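Local coordinates for protein cyclase (Uncultured organism, PDB 5IBZ) that is a member of the cyclase family that may have arylformamidase activity and binds acetylphosphate, at residues D26-A31 with I148-T153; T112-L117 with T153-R158. All coordinates share one frame; numbering follows the deposited sequence.

Interaction 1: residues D26-A31 with I148-T153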
# COMPACT_ATOMS: atom_id res chain seq x y z
N ASP B 26 10.90 31.34 -14.64
CA ASP B 26 9.98 30.20 -14.81
C ASP B 26 10.68 28.85 -14.64
O ASP B 26 10.05 27.80 -14.76
CB ASP B 26 9.27 30.25 -16.18
CG ASP B 26 8.16 31.29 -16.23
OD1 ASP B 26 7.56 31.58 -15.17
OD2 ASP B 26 7.89 31.82 -17.32
N ASP B 27 11.97 28.88 -14.32
CA ASP B 27 12.72 27.65 -14.08
C ASP B 27 12.13 26.80 -12.95
O ASP B 27 11.74 27.31 -11.90
CB ASP B 27 14.17 27.97 -13.74
CG ASP B 27 14.94 26.74 -13.38
OD1 ASP B 27 15.05 25.85 -14.26
OD2 ASP B 27 15.43 26.66 -12.23
N GLN B 28 12.10 25.49 -13.19
CA GLN B 28 11.72 24.53 -12.16
C GLN B 28 12.80 23.51 -11.83
O GLN B 28 12.53 22.60 -11.05
CB GLN B 28 10.46 23.77 -12.58
CG GLN B 28 9.25 24.67 -12.72
CD GLN B 28 7.99 23.90 -13.00
OE1 GLN B 28 7.69 22.90 -12.34
NE2 GLN B 28 7.22 24.34 -13.99
N ARG B 29 14.00 23.64 -12.42
CA ARG B 29 15.04 22.63 -12.20
C ARG B 29 16.12 23.03 -11.21
O ARG B 29 16.85 22.18 -10.70
CB ARG B 29 15.68 22.25 -13.54
CG ARG B 29 14.66 21.77 -14.55
CD ARG B 29 15.28 21.35 -15.83
NE ARG B 29 15.94 20.05 -15.73
CZ ARG B 29 17.25 19.84 -15.80
NH1 ARG B 29 18.12 20.84 -15.91
NH2 ARG B 29 17.71 18.59 -15.74
N GLY B 30 16.27 24.32 -10.94
CA GLY B 30 17.25 24.75 -9.95
C GLY B 30 18.68 24.35 -10.31
O GLY B 30 19.10 24.43 -11.48
N ALA B 31 19.42 23.89 -9.31
CA ALA B 31 20.84 23.63 -9.48
C ALA B 31 21.13 22.44 -10.38
O ALA B 31 22.26 22.23 -10.80
CB ALA B 31 21.52 23.46 -8.12
N ILE B 148 9.53 16.01 -9.09
CA ILE B 148 10.78 15.35 -9.44
C ILE B 148 10.86 14.99 -10.93
O ILE B 148 11.97 14.75 -11.43
CB ILE B 148 10.99 14.09 -8.56
CG1 ILE B 148 12.45 13.65 -8.53
CG2 ILE B 148 10.12 12.92 -9.00
CD1 ILE B 148 13.35 14.53 -7.73
N GLU B 149 9.75 15.01 -11.67
CA GLU B 149 9.82 14.69 -13.11
C GLU B 149 10.64 15.74 -13.85
O GLU B 149 11.15 15.49 -14.95
CB GLU B 149 8.43 14.52 -13.74
CG GLU B 149 7.59 15.78 -13.99
CD GLU B 149 6.94 16.39 -12.75
OE1 GLU B 149 7.12 15.89 -11.62
OE2 GLU B 149 6.23 17.40 -12.95
N ASN B 150 10.79 16.92 -13.25
CA ASN B 150 11.55 17.99 -13.88
C ASN B 150 13.04 17.66 -13.95
O ASN B 150 13.78 18.34 -14.67
CB ASN B 150 11.36 19.32 -13.13
CG ASN B 150 10.00 19.93 -13.37
OD1 ASN B 150 9.75 20.52 -14.43
ND2 ASN B 150 9.10 19.81 -12.41
N VAL B 151 13.49 16.64 -13.22
CA VAL B 151 14.88 16.23 -13.27
C VAL B 151 14.98 14.73 -13.58
O VAL B 151 15.89 14.03 -13.11
CB VAL B 151 15.62 16.57 -11.95
CG1 VAL B 151 15.99 18.06 -11.97
CG2 VAL B 151 14.79 16.23 -10.71
N LYS B 152 14.07 14.25 -14.42
CA LYS B 152 14.09 12.84 -14.79
C LYS B 152 15.34 12.50 -15.60
O LYS B 152 15.69 11.32 -15.71
CB LYS B 152 12.84 12.44 -15.56
CG LYS B 152 12.73 13.03 -16.94
CD LYS B 152 11.52 12.43 -17.71
CE LYS B 152 11.48 12.97 -19.12
NZ LYS B 152 10.49 12.26 -19.98
N THR B 153 16.01 13.50 -16.18
CA THR B 153 17.26 13.19 -16.88
C THR B 153 18.51 13.68 -16.12
O THR B 153 19.65 13.44 -16.56
CB THR B 153 17.27 13.72 -18.35
OG1 THR B 153 16.66 15.01 -18.48
CG2 THR B 153 16.49 12.76 -19.23
O HOH W 1 6.29 21.18 -13.37
O HOH W 2 15.71 16.48 -16.62

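Interaction 2: residues T112-L117 with T153-R158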
# COMPACT_ATOMS: atom_id res chain seq x y z
N THR B 112 17.16 5.12 0.49
CA THR B 112 18.08 5.93 -0.31
C THR B 112 17.24 6.81 -1.23
O THR B 112 16.36 6.32 -1.92
CB THR B 112 19.04 5.04 -1.10
OG1 THR B 112 19.76 4.20 -0.19
CG2 THR B 112 19.97 5.87 -1.94
N GLN B 113 17.53 8.11 -1.25
CA GLN B 113 16.61 9.05 -1.87
C GLN B 113 17.25 10.32 -2.38
O GLN B 113 18.32 10.73 -1.90
CB GLN B 113 15.52 9.45 -0.86
CG GLN B 113 16.03 10.35 0.28
CD GLN B 113 15.05 10.45 1.42
OE1 GLN B 113 14.35 11.44 1.61
NE2 GLN B 113 14.95 9.38 2.16
N TRP B 114 16.57 10.93 -3.34
CA TRP B 114 16.67 12.37 -3.61
C TRP B 114 15.40 13.03 -3.11
O TRP B 114 14.30 12.47 -3.27
CB TRP B 114 16.79 12.71 -5.09
CG TRP B 114 18.10 12.53 -5.72
CD1 TRP B 114 18.38 11.70 -6.75
CD2 TRP B 114 19.33 13.20 -5.40
NE1 TRP B 114 19.70 11.81 -7.11
CE2 TRP B 114 20.31 12.72 -6.30
CE3 TRP B 114 19.70 14.14 -4.46
CZ2 TRP B 114 21.62 13.14 -6.26
CZ3 TRP B 114 21.00 14.58 -4.44
CH2 TRP B 114 21.95 14.07 -5.32
N ASP B 115 15.55 14.22 -2.55
CA ASP B 115 14.43 15.08 -2.21
C ASP B 115 14.33 16.15 -3.27
O ASP B 115 15.33 16.80 -3.58
CB ASP B 115 14.61 15.69 -0.84
CG ASP B 115 14.74 14.64 0.25
OD1 ASP B 115 14.24 13.51 0.05
OD2 ASP B 115 15.38 14.94 1.28
N ALA B 116 13.15 16.29 -3.86
CA ALA B 116 12.91 17.35 -4.86
C ALA B 116 12.84 18.71 -4.21
O ALA B 116 12.73 18.83 -2.98
CB ALA B 116 11.63 17.07 -5.60
N LEU B 117 12.86 19.75 -5.03
CA LEU B 117 12.75 21.10 -4.51
C LEU B 117 11.34 21.37 -3.96
O LEU B 117 11.12 22.34 -3.24
CB LEU B 117 13.11 22.12 -5.59
CG LEU B 117 14.46 21.89 -6.24
CD1 LEU B 117 14.74 23.01 -7.23
CD2 LEU B 117 15.60 21.78 -5.22
N THR B 153 16.01 13.50 -16.18
CA THR B 153 17.26 13.19 -16.88
C THR B 153 18.51 13.68 -16.12
O THR B 153 19.65 13.44 -16.56
CB THR B 153 17.27 13.72 -18.35
OG1 THR B 153 16.66 15.01 -18.48
CG2 THR B 153 16.49 12.76 -19.23
N SER B 154 18.31 14.26 -14.95
CA SER B 154 19.43 14.83 -14.21
C SER B 154 20.12 13.83 -13.29
O SER B 154 19.73 12.64 -13.20
CB SER B 154 18.97 16.04 -13.38
OG SER B 154 20.08 16.82 -12.96
N PHE B 155 21.11 14.33 -12.56
CA PHE B 155 21.89 13.58 -11.57
C PHE B 155 22.64 12.40 -12.17
O PHE B 155 22.96 11.43 -11.49
CB PHE B 155 21.01 13.13 -10.41
CG PHE B 155 20.10 14.22 -9.89
CD1 PHE B 155 20.57 15.48 -9.65
CD2 PHE B 155 18.75 13.96 -9.70
CE1 PHE B 155 19.71 16.50 -9.21
CE2 PHE B 155 17.90 14.95 -9.25
CZ PHE B 155 18.38 16.22 -9.01
N LEU B 156 23.00 12.57 -13.43
CA LEU B 156 23.93 11.68 -14.07
C LEU B 156 25.06 12.58 -14.58
O LEU B 156 24.85 13.40 -15.48
CB LEU B 156 23.21 10.90 -15.16
CG LEU B 156 24.04 9.90 -15.95
CD1 LEU B 156 23.19 8.70 -16.33
CD2 LEU B 156 24.62 10.58 -17.18
N GLY B 157 26.23 12.47 -13.96
CA GLY B 157 27.30 13.42 -14.16
C GLY B 157 28.43 13.11 -13.21
O GLY B 157 28.65 11.94 -12.85
N ARG B 158 29.16 14.14 -12.81
CA ARG B 158 30.34 13.92 -11.97
C ARG B 158 29.94 13.90 -10.50
O ARG B 158 29.17 14.74 -10.04
CB ARG B 158 31.39 15.01 -12.23
CG ARG B 158 32.83 14.47 -12.19
CD ARG B 158 33.82 15.54 -12.57
NE ARG B 158 34.03 16.38 -11.43
CZ ARG B 158 35.21 16.62 -10.86
NH1 ARG B 158 36.34 16.17 -11.39
NH2 ARG B 158 35.25 17.37 -9.78

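Interaction 1: residues D26-A31 with I148-T153
Arg-29 reaches across to Asn-150, in the 3-10 segment 148-150: its NE donates a hydrogen bond to Asn-150 O at 3.0 Å, nearly along the C=O axis, with the oxygen tilted only slightly out of the guanidinium plane. The arginine chain bends at chi3 (76°), which turns NE toward that carbonyl. Its NH2 donates a hydrogen bond to water 2, which sits 2.6 Å from Thr-153 OG1 and returns a weak bond to Asn-150 O, while NH1 is taken by Asn-33.

The side chains of Gln-28 and Asn-150 cross at a slant, their amide planes 53° apart, with Gln-28 OE1 standing 3.4 Å from Asn-150 ND2. Both have firmer partners, Leu-146 N for the first and Gly-147 O for the second.

A methyl group also comes near the guanidinium, approaching it obliquely: Val-151 CG1 lies 4.2 Å from Arg-29 NH2.

Within 26-31, Asp-27 binds two backbone N-H groups. Its OD1 accepts from Arg-29 N in an Asx turn, and OD2 takes Gly-30 N at 2.8 Å through its syn lone pair.

Replacing Arg-29 by a leucine would probably leave Asn-150 O without its direct donor and water 2 without its guanidinium partner. The chemistry implies a polar join between two loops, built from one charged donor, one backbone carbonyl and water rather than from an apolar core.

Interaction 2: residues T112-L117 with T153-R158
The indole of Trp-114, on strand 113-115, and the phenyl ring of Phe-155, in the loop leading to strand 158-163, meet obliquely and carry the whole contact. Their planes are 33° apart, and the five-membered ring of Trp-114 has its centroid 4.3 Å from that of Phe-155.

Trp-114 CB already points toward 153-158, and chi1 (-78°) sets CG beside the backbone N, from where the indole meets Phe-155. Phe-155 CD2 then lies over one indole face, displaced toward the rim, 3.5 Å from Trp-114 NE1 and 3.7 Å from Trp-114 CD1. The first torsion of Phe-155, chi1 -46°, likewise sets CG beside its backbone N and lays the phenyl ring against the indole. On that ring, Trp-114 CE2 lies over one face, again off-centre, and Ser-154 OG sits over the opposite face toward the rim. The phenyl ring is thus held between the indole and its own neighbour in sequence.

Trp-114 NE1, though close to the phenyl carbons, donates its hydrogen bond to Ala-304 O, the residue that also pairs through its backbone with Phe-155. Tyr-278 meets Phe-155 and Trp-283 meets Trp-114, each edge-to-face, and Ile-199 touches both rings.

Chemically this is a buried aromatic contact joining strand 113-115 of the central mixed sheet to the loop that enters strand 158-163. The polar atom of the two rings, Trp-114 NE1, is paired with a main-chain carbonyl, so the indole N-H can be buried without losing its hydrogen bond.

How the interactions relate
Thr-153 ends one segment of interaction 1 and begins one of interaction 2, so residues 148-158 form a continuous run that meets the loop 26-31 first and strand 113-115 next. The centres of the two contacts are about 10 Å apart, and their residues touch: Arg-29 NH2 lies 3.7 Å from Ser-154 CB, and Ile-148 CD1 lies 3.7 Å from Ala-116 CB. Interaction 1 is polar and watered, interaction 2 buried and aromatic. Interaction 2 is the one that bears on the ligand: Asp-115, next to Trp-114, touches the bound acetylphosphate, whereas the Trp-114 side chain is about 11 Å from it. Thr-153 also packs on Thr-52 of the second subunit.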